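Side-chain contacts in dTDP-4-dehydrorhamnose reductase (Bacillus anthracis, PDB 3SC6), which catalyses the NADP(H)-dependent interconversion of dTDP-4-dehydrorhamnose and dTDP-L-rhamnose, the final step in making the activated sugar dTDP-L-rhamnose: residues Ser219-Glu222 with Phe223-Ile227; Asn162-Val165 with Lys166-Arg170; Asn260-Leu264 with Asn265-Gln269; Thr189-Ala192 with Asp193-Met197. One frame throughout, in Å; residues are numbered along the deposited sequence.

Interaction 1 (Ser219-Glu222 with Phe223-Ile227); sequences SWFE and FAKKI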
# COMPACT_ATOMS: atom_id res chain seq x y z
N SER A 219 -13.46 8.30 -7.07
CA SER A 219 -12.82 9.61 -7.20
C SER A 219 -12.88 10.25 -5.83
O SER A 219 -13.84 10.02 -5.09
CB SER A 219 -13.55 10.50 -8.21
OG SER A 219 -14.88 10.75 -7.80
N TRP A 220 -11.88 11.05 -5.48
CA TRP A 220 -11.87 11.69 -4.16
C TRP A 220 -13.19 12.38 -3.89
O TRP A 220 -13.69 12.37 -2.76
CB TRP A 220 -10.72 12.68 -4.00
CG TRP A 220 -9.37 12.07 -4.20
CD1 TRP A 220 -8.56 12.21 -5.28
CD2 TRP A 220 -8.73 11.12 -3.34
NE1 TRP A 220 -7.42 11.46 -5.12
CE2 TRP A 220 -7.50 10.78 -3.94
CE3 TRP A 220 -9.07 10.55 -2.10
CZ2 TRP A 220 -6.61 9.88 -3.35
CZ3 TRP A 220 -8.18 9.67 -1.52
CH2 TRP A 220 -6.96 9.34 -2.14
N PHE A 221 -13.75 12.97 -4.93
CA PHE A 221 -15.02 13.68 -4.86
C PHE A 221 -16.18 12.73 -4.49
O PHE A 221 -16.85 12.94 -3.48
CB PHE A 221 -15.27 14.40 -6.18
CG PHE A 221 -16.57 15.14 -6.25
CD1 PHE A 221 -16.68 16.41 -5.73
CD2 PHE A 221 -17.67 14.58 -6.90
CE1 PHE A 221 -17.88 17.11 -5.81
CE2 PHE A 221 -18.86 15.27 -6.99
CZ PHE A 221 -18.97 16.54 -6.44
N GLU A 222 -16.40 11.70 -5.31
CA GLU A 222 -17.47 10.73 -5.05
C GLU A 222 -17.21 9.99 -3.74
O GLU A 222 -18.13 9.64 -3.01
CB GLU A 222 -17.58 9.71 -6.18
CG GLU A 222 -17.95 10.29 -7.52
CD GLU A 222 -18.00 9.23 -8.62
OE1 GLU A 222 -17.66 8.06 -8.34
OE2 GLU A 222 -18.38 9.59 -9.76
N PHE A 223 -15.93 9.75 -3.48
CA PHE A 223 -15.51 9.07 -2.27
C PHE A 223 -15.84 9.97 -1.09
O PHE A 223 -16.40 9.52 -0.09
CB PHE A 223 -14.01 8.72 -2.37
CG PHE A 223 -13.46 8.00 -1.17
CD1 PHE A 223 -13.79 6.68 -0.94
CD2 PHE A 223 -12.50 8.59 -0.37
CE1 PHE A 223 -13.26 6.00 0.13
CE2 PHE A 223 -11.96 7.90 0.69
CZ PHE A 223 -12.34 6.61 0.94
N ALA A 224 -15.53 11.25 -1.23
CA ALA A 224 -15.80 12.22 -0.18
C ALA A 224 -17.29 12.21 0.16
O ALA A 224 -17.65 12.07 1.33
CB ALA A 224 -15.37 13.61 -0.61
N LYS A 225 -18.15 12.34 -0.85
CA LYS A 225 -19.60 12.33 -0.63
C LYS A 225 -20.05 11.11 0.15
O LYS A 225 -20.76 11.23 1.15
CB LYS A 225 -20.40 12.33 -1.94
CG LYS A 225 -20.30 13.56 -2.81
CD LYS A 225 -21.20 13.37 -4.03
CE LYS A 225 -21.22 14.57 -4.95
NZ LYS A 225 -21.76 15.79 -4.28
N LYS A 226 -19.65 9.94 -0.31
CA LYS A 226 -20.04 8.71 0.34
C LYS A 226 -19.47 8.55 1.76
O LYS A 226 -20.01 7.79 2.57
CB LYS A 226 -19.80 7.50 -0.57
CG LYS A 226 -20.26 6.18 0.03
CD LYS A 226 -20.26 5.06 -1.00
CE LYS A 226 -21.28 5.34 -2.12
NZ LYS A 226 -21.33 4.25 -3.13
N ILE A 227 -18.39 9.27 2.08
CA ILE A 227 -17.83 9.19 3.43
C ILE A 227 -18.83 9.88 4.35
O ILE A 227 -19.11 9.40 5.45
CB ILE A 227 -16.44 9.84 3.55
CG1 ILE A 227 -15.41 9.05 2.74
CG2 ILE A 227 -15.98 9.83 5.00
CD1 ILE A 227 -14.01 9.62 2.81
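From S219 to I227 the backbone winds through the first turns of a helix, F223 N bonding to S219 O (2.7 Å, 159° at the hydrogen), A224 N to W220 O, K225 N to F221 O and K226 N to E222 O. S219 adds a bond of its own: OG accepts from E222 N at 3.1 Å, occupying an amide of the opening turn. With chi1 at 62° this OG sits between its own backbone N and carbonyl carbon, within reach of E222 N. On the outer side F221 and K225 run obliquely past one another. The lysine chain is extended as far as CE, which brings CE beside the ring atom CE2 of F221 at 3.2 Å; the bend at chi4 then sets NZ 3.6 Å from CZ of the same ring. On the inner side W220 CE3 lies 4.3 Å from F223 CD2, a loose apolar touch with neither ring squarely facing the other, while CG1 of I227 sits above the centre of the F223 ring. W220 also stacks on W155, and F223 and I227 both pack on L277 of helix 273-283. The arrangement is a serine N-cap at the start of helix 220-231.

Interaction 2 (Asn162-Val165 with Lys166-Arg170); sequences NNFV and KTMIR
N162 lies beside the lysine and arginine of the next turns. Its OD1 points toward R170 NH2, 4.1 Å away and near the edge of the guanidinium, with the amide and guanidinium planes almost perpendicular; that is proximity, not a bond. N163 does the main work. With chi1 at 61° its CG is held in the crowded position between the backbone N and the carbonyl carbon, and OD1 is brought back onto K166 N at 2.7 Å, nearly straight at the hydrogen (165°). The K166 chain crosses the amide at about a right angle, CG passing 3.0 Å from that same OD1, before its NZ goes on to hydrogen-bond K159 O; a sulfate ion lies nearby. N163 O is gripped twice by T167, by N at 3.1 Å and by OG1 at 3.0 Å, the hydroxyl lying above the carbonyl plane. This is an asparagine N-cap, and it starts helix 164-172 after the loop that follows strand 148-157 in the Rossmann-like fold. F164 follows with M168 folded over it: bends at chi2 and chi3 carry the methionine across the ring, where CG sits over one face, 4.1 Å from the centroid in a CH-pi contact, and SD, obliquely placed, makes a Met-aromatic contact, 3.6 Å from CZ. The ring of F164 also meets W220, their planes inclined by about 50°. V165 faces inward, its CG1 4.4 Å from CD1 of I169, and I169 N makes a weak backbone bond to V165 O; F223 and L277 pack against it from two other helices.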
# COMPACT_ATOMS: atom_id res chain seq x y z
N ASN A 162 -2.94 9.38 9.97
CA ASN A 162 -3.82 10.28 9.25
C ASN A 162 -4.12 9.71 7.88
O ASN A 162 -3.29 9.00 7.31
CB ASN A 162 -3.20 11.67 9.10
CG ASN A 162 -2.92 12.34 10.43
OD1 ASN A 162 -3.24 11.80 11.50
ND2 ASN A 162 -2.34 13.53 10.39
N ASN A 163 -5.30 10.00 7.36
CA ASN A 163 -5.70 9.53 6.04
C ASN A 163 -6.82 10.41 5.52
O ASN A 163 -7.34 11.27 6.24
CB ASN A 163 -6.09 8.05 6.09
CG ASN A 163 -7.26 7.77 7.01
OD1 ASN A 163 -8.02 8.67 7.35
ND2 ASN A 163 -7.43 6.51 7.37
N PHE A 164 -7.21 10.20 4.27
CA PHE A 164 -8.27 11.00 3.66
C PHE A 164 -9.63 10.83 4.34
O PHE A 164 -10.40 11.77 4.39
CB PHE A 164 -8.38 10.67 2.17
CG PHE A 164 -9.40 11.50 1.43
CD1 PHE A 164 -9.05 12.71 0.86
CD2 PHE A 164 -10.71 11.05 1.29
CE1 PHE A 164 -9.98 13.46 0.17
CE2 PHE A 164 -11.65 11.80 0.60
CZ PHE A 164 -11.28 13.01 0.04
N VAL A 165 -9.92 9.65 4.87
CA VAL A 165 -11.21 9.46 5.53
C VAL A 165 -11.29 10.23 6.85
O VAL A 165 -12.31 10.87 7.13
CB VAL A 165 -11.53 7.97 5.75
CG1 VAL A 165 -12.84 7.82 6.49
CG2 VAL A 165 -11.58 7.25 4.42
N LYS A 166 -10.23 10.17 7.66
CA LYS A 166 -10.22 10.88 8.94
C LYS A 166 -10.24 12.40 8.73
O LYS A 166 -10.82 13.13 9.53
CB LYS A 166 -8.99 10.52 9.78
CG LYS A 166 -8.88 9.06 10.24
CD LYS A 166 -7.59 8.87 11.04
CE LYS A 166 -7.39 7.45 11.53
NZ LYS A 166 -8.48 7.02 12.43
N THR A 167 -9.59 12.86 7.67
CA THR A 167 -9.54 14.29 7.36
C THR A 167 -10.92 14.86 7.05
O THR A 167 -11.28 15.93 7.54
CB THR A 167 -8.56 14.61 6.21
OG1 THR A 167 -7.23 14.21 6.58
CG2 THR A 167 -8.55 16.09 5.89
N MET A 168 -11.71 14.15 6.24
CA MET A 168 -13.05 14.62 5.89
C MET A 168 -13.95 14.73 7.12
O MET A 168 -14.67 15.71 7.27
CB MET A 168 -13.71 13.70 4.85
CG MET A 168 -13.02 13.60 3.49
SD MET A 168 -12.88 15.13 2.53
CE MET A 168 -11.25 15.73 2.99
N ILE A 169 -13.90 13.73 7.99
CA ILE A 169 -14.72 13.73 9.20
C ILE A 169 -14.28 14.83 10.17
O ILE A 169 -15.09 15.37 10.92
CB ILE A 169 -14.67 12.37 9.93
CG1 ILE A 169 -15.19 11.26 9.02
CG2 ILE A 169 -15.50 12.42 11.21
CD1 ILE A 169 -15.16 9.90 9.66
N ARG A 170 -12.99 15.15 10.14
CA ARG A 170 -12.42 16.17 11.01
C ARG A 170 -12.83 17.55 10.51
O ARG A 170 -13.30 18.38 11.28
CB ARG A 170 -10.90 16.03 10.99
CG ARG A 170 -10.13 16.99 11.89
CD ARG A 170 -8.64 16.72 11.73
NE ARG A 170 -8.32 15.32 12.03
CZ ARG A 170 -7.11 14.77 11.92
NH1 ARG A 170 -6.08 15.50 11.51
NH2 ARG A 170 -6.94 13.49 12.23

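Interaction 3 (Asn260-Leu264 with Asn265-Gln269); sequences NMLRL and NGFLQ
L262 and F267 meet where helix 260-264 ends in a Schellman-like turn: F267 N reaches back to L262 O at 3.0 Å, a weak bond bent to 125° at the hydrogen, and G266 sits between with a positive phi. The inner link of a full Schellman motif is missing, since G266 N stays 3.7 Å from R263 O. N265 N is shared weakly between M261 O (2.9 Å) and L262 O (3.3 Å). The course of the backbone brings N265 CB to 3.2 Å from M261 O, and from there a chi1 of -62° turns CG to the side of its own backbone N. M261 is bent at both chi2 and chi3, and its methyl curls round to pass obliquely by the N265 side chain. L262 stands on the buried side, where M197 and Y210 also pack. F267 points back at the helix end, its CG set anti to the carbonyl carbon (chi1 -59°): it lies with L201 and K200 of helix 191-202 and L206 against it, and the side chain of L262 approaches it through CD2, 4.2 Å from CD1. The ring is turned edge-on to the last turn of the helix, its CD1 lying 3.6 Å from L262 O, which sits in the ring plane.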
# COMPACT_ATOMS: atom_id res chain seq x y z
N ASN A 260 -6.17 -9.77 -12.16
CA ASN A 260 -5.95 -11.04 -12.84
C ASN A 260 -5.34 -12.11 -11.94
O ASN A 260 -5.97 -13.13 -11.67
CB ASN A 260 -5.08 -10.86 -14.08
CG ASN A 260 -5.72 -9.97 -15.12
OD1 ASN A 260 -6.83 -9.47 -14.94
ND2 ASN A 260 -5.03 -9.76 -16.23
N MET A 261 -4.11 -11.89 -11.47
CA MET A 261 -3.43 -12.86 -10.60
C MET A 261 -4.31 -13.44 -9.50
O MET A 261 -4.27 -14.65 -9.28
CB MET A 261 -2.12 -12.29 -10.05
CG MET A 261 -1.03 -12.07 -11.11
SD MET A 261 -0.38 -13.59 -11.86
CE MET A 261 0.35 -14.38 -10.43
N LEU A 262 -5.07 -12.61 -8.79
CA LEU A 262 -5.95 -13.12 -7.73
C LEU A 262 -6.97 -14.08 -8.32
O LEU A 262 -7.18 -15.18 -7.81
CB LEU A 262 -6.69 -12.00 -7.00
CG LEU A 262 -5.89 -11.01 -6.17
CD1 LEU A 262 -6.80 -9.91 -5.64
CD2 LEU A 262 -5.18 -11.73 -5.02
N ARG A 263 -7.60 -13.66 -9.40
CA ARG A 263 -8.60 -14.46 -10.09
C ARG A 263 -8.01 -15.69 -10.79
O ARG A 263 -8.67 -16.72 -10.88
CB ARG A 263 -9.39 -13.56 -11.05
CG ARG A 263 -10.37 -14.24 -11.99
CD ARG A 263 -11.18 -13.16 -12.71
NE ARG A 263 -10.31 -12.12 -13.28
CZ ARG A 263 -9.78 -12.14 -14.50
NH1 ARG A 263 -9.01 -11.14 -14.90
NH2 ARG A 263 -10.00 -13.16 -15.32
N LEU A 264 -6.77 -15.59 -11.26
CA LEU A 264 -6.11 -16.72 -11.92
C LEU A 264 -5.55 -17.72 -10.91
O LEU A 264 -5.23 -18.85 -11.26
CB LEU A 264 -4.99 -16.24 -12.86
CG LEU A 264 -5.35 -15.36 -14.06
CD1 LEU A 264 -4.08 -14.92 -14.78
CD2 LEU A 264 -6.29 -16.10 -15.01
N ASN A 265 -5.41 -17.30 -9.65
CA ASN A 265 -4.89 -18.18 -8.60
C ASN A 265 -5.96 -18.67 -7.63
O ASN A 265 -5.67 -19.01 -6.49
CB ASN A 265 -3.76 -17.50 -7.83
CG ASN A 265 -2.57 -17.18 -8.71
OD1 ASN A 265 -2.60 -17.40 -9.91
ND2 ASN A 265 -1.52 -16.65 -8.11
N GLY A 266 -7.21 -18.70 -8.09
CA GLY A 266 -8.33 -19.17 -7.27
C GLY A 266 -8.81 -18.30 -6.13
O GLY A 266 -9.80 -18.64 -5.48
N PHE A 267 -8.13 -17.19 -5.85
CA PHE A 267 -8.56 -16.32 -4.76
C PHE A 267 -9.85 -15.60 -5.14
O PHE A 267 -10.10 -15.35 -6.32
CB PHE A 267 -7.50 -15.26 -4.43
CG PHE A 267 -6.17 -15.82 -4.03
CD1 PHE A 267 -5.15 -15.94 -4.95
CD2 PHE A 267 -5.94 -16.22 -2.73
CE1 PHE A 267 -3.92 -16.44 -4.58
CE2 PHE A 267 -4.71 -16.73 -2.35
CZ PHE A 267 -3.70 -16.84 -3.28
N LEU A 268 -10.67 -15.28 -4.14
CA LEU A 268 -11.92 -14.58 -4.39
C LEU A 268 -11.64 -13.10 -4.57
O LEU A 268 -10.59 -12.60 -4.16
CB LEU A 268 -12.93 -14.79 -3.25
CG LEU A 268 -13.41 -16.22 -3.00
CD1 LEU A 268 -14.36 -16.24 -1.80
CD2 LEU A 268 -14.09 -16.80 -4.23
N GLN A 269 -12.58 -12.39 -5.20
CA GLN A 269 -12.42 -10.97 -5.44
C GLN A 269 -12.52 -10.15 -4.16
O GLN A 269 -13.21 -10.52 -3.22
CB GLN A 269 -13.48 -10.47 -6.44
CG GLN A 269 -13.40 -11.13 -7.81
CD GLN A 269 -14.45 -10.60 -8.77
OE1 GLN A 269 -15.26 -9.74 -8.43
NE2 GLN A 269 -14.45 -11.13 -10.00

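Interaction 4 (Thr189-Ala192 with Asp193-Met197); sequences TYVA and DLNVM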
# COMPACT_ATOMS: atom_id res chain seq x y z
N THR A 189 -8.62 1.63 -0.93
CA THR A 189 -8.35 0.31 -0.38
C THR A 189 -8.16 0.34 1.13
O THR A 189 -7.24 0.98 1.63
CB THR A 189 -7.10 -0.30 -1.02
OG1 THR A 189 -7.30 -0.43 -2.43
CG2 THR A 189 -6.81 -1.66 -0.42
N TYR A 190 -9.04 -0.35 1.84
CA TYR A 190 -8.97 -0.41 3.30
C TYR A 190 -8.03 -1.50 3.79
O TYR A 190 -8.22 -2.69 3.52
CB TYR A 190 -10.37 -0.51 3.92
CG TYR A 190 -10.38 -0.76 5.41
CD1 TYR A 190 -9.54 -0.06 6.26
CD2 TYR A 190 -11.33 -1.60 5.98
CE1 TYR A 190 -9.57 -0.27 7.62
CE2 TYR A 190 -11.38 -1.80 7.34
CZ TYR A 190 -10.49 -1.13 8.16
OH TYR A 190 -10.53 -1.33 9.51
N VAL A 191 -7.00 -1.07 4.51
CA VAL A 191 -5.97 -1.95 5.08
C VAL A 191 -6.48 -3.31 5.55
O VAL A 191 -5.87 -4.33 5.27
CB VAL A 191 -5.23 -1.26 6.24
CG1 VAL A 191 -4.25 -2.21 6.89
CG2 VAL A 191 -4.52 -0.00 5.76
N ALA A 192 -7.60 -3.33 6.28
CA ALA A 192 -8.14 -4.59 6.77
C ALA A 192 -8.37 -5.58 5.63
O ALA A 192 -8.06 -6.77 5.78
CB ALA A 192 -9.41 -4.37 7.54
N ASP A 193 -8.92 -5.11 4.51
CA ASP A 193 -9.17 -5.99 3.35
C ASP A 193 -7.85 -6.43 2.71
O ASP A 193 -7.73 -7.56 2.23
CB ASP A 193 -10.07 -5.32 2.31
CG ASP A 193 -11.48 -5.04 2.82
OD1 ASP A 193 -11.81 -5.45 3.96
OD2 ASP A 193 -12.28 -4.44 2.07
N LEU A 194 -6.87 -5.53 2.70
CA LEU A 194 -5.57 -5.84 2.13
C LEU A 194 -4.88 -6.91 2.98
O LEU A 194 -4.39 -7.91 2.46
CB LEU A 194 -4.69 -4.58 2.07
CG LEU A 194 -3.28 -4.80 1.51
CD1 LEU A 194 -3.37 -5.39 0.11
CD2 LEU A 194 -2.49 -3.50 1.50
N ASN A 195 -4.87 -6.69 4.29
CA ASN A 195 -4.24 -7.64 5.21
C ASN A 195 -4.85 -9.02 5.09
O ASN A 195 -4.15 -10.02 5.21
CB ASN A 195 -4.31 -7.14 6.66
CG ASN A 195 -3.52 -5.86 6.87
OD1 ASN A 195 -2.68 -5.48 6.04
ND2 ASN A 195 -3.74 -5.20 8.01
N VAL A 196 -6.16 -9.09 4.84
CA VAL A 196 -6.83 -10.37 4.70
C VAL A 196 -6.24 -11.10 3.51
O VAL A 196 -6.01 -12.31 3.57
CB VAL A 196 -8.35 -10.22 4.50
CG1 VAL A 196 -8.98 -11.57 4.19
CG2 VAL A 196 -9.00 -9.59 5.72
N MET A 197 -5.95 -10.36 2.44
CA MET A 197 -5.39 -10.96 1.24
C MET A 197 -3.92 -11.32 1.45
O MET A 197 -3.47 -12.38 1.01
CB MET A 197 -5.55 -10.02 0.04
CG MET A 197 -5.16 -10.65 -1.28
SD MET A 197 -6.17 -12.12 -1.63
CE MET A 197 -7.82 -11.41 -1.63
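Y190 O receives both D193 N and L194 N, and with those two bonds the chain leaves strand 185-190 for helix 191-202. The D193 bond is weak, 2.7 Å but bent to 128°, whereas L194 N lies at 3.2 Å with a better angle. The bond from N195 N to V191 O is short at 2.7 Å and nearly straight (174°), and V196 N follows with A192 O.

Among the side chains, V191 and N195 cross obliquely. A chi1 of -64° carries the asparagine amide back along the helix, so that ND2 lies 3.2 Å from V191 CG1; the same ND2 donates to E24. V196 CG2 lies close to A192 O. L194 CB lies 3.4 Å from V191 O, and T189 CG2 is 4.4 Å from that same L194 CB; the far end of the leucine turns inward to V151 and L156 of strand 148-157. This strand-to-helix step, with Y190 at the N-cap position, belongs to the Rossmann-like fold of the NADP-binding reductases, and the side chain of L194 comes to about 6 Å from the bound NADP.

The Y190 ring has the methyl of A192 over one face, offset toward the rim, and D193 OD1 lies obliquely to the ring, 4.4 Å from CD2 of Y190. The polar ends are held from elsewhere: D193 OD1 forms a salt bridge with R279, Y190 OH bonds to E283 and K159, and T189 OG1 bonds to S154 O.

Along the chain the order is interaction 2, 4, 1 and 3. Interactions 1 and 2 form the starts of helices 220-231 and 164-172, their centres 12 Å apart, and pack directly: F223 CE2 meets F164 CD2 at 3.4 Å. Interaction 4, where helix 191-202 runs out of strand 185-190 of the large mixed sheet, lies 18 to 19 Å from both, centre to centre. Interaction 3 ends helix 260-264, its centre 15 Å from that of interaction 4, and the two touch where F267 CD2 packs on M197 SD at 4.3 Å; centre to centre it is about 28 to 31 Å from interactions 1 and 2. Helix 273-283 packs against residues of interactions 1, 2 and 4.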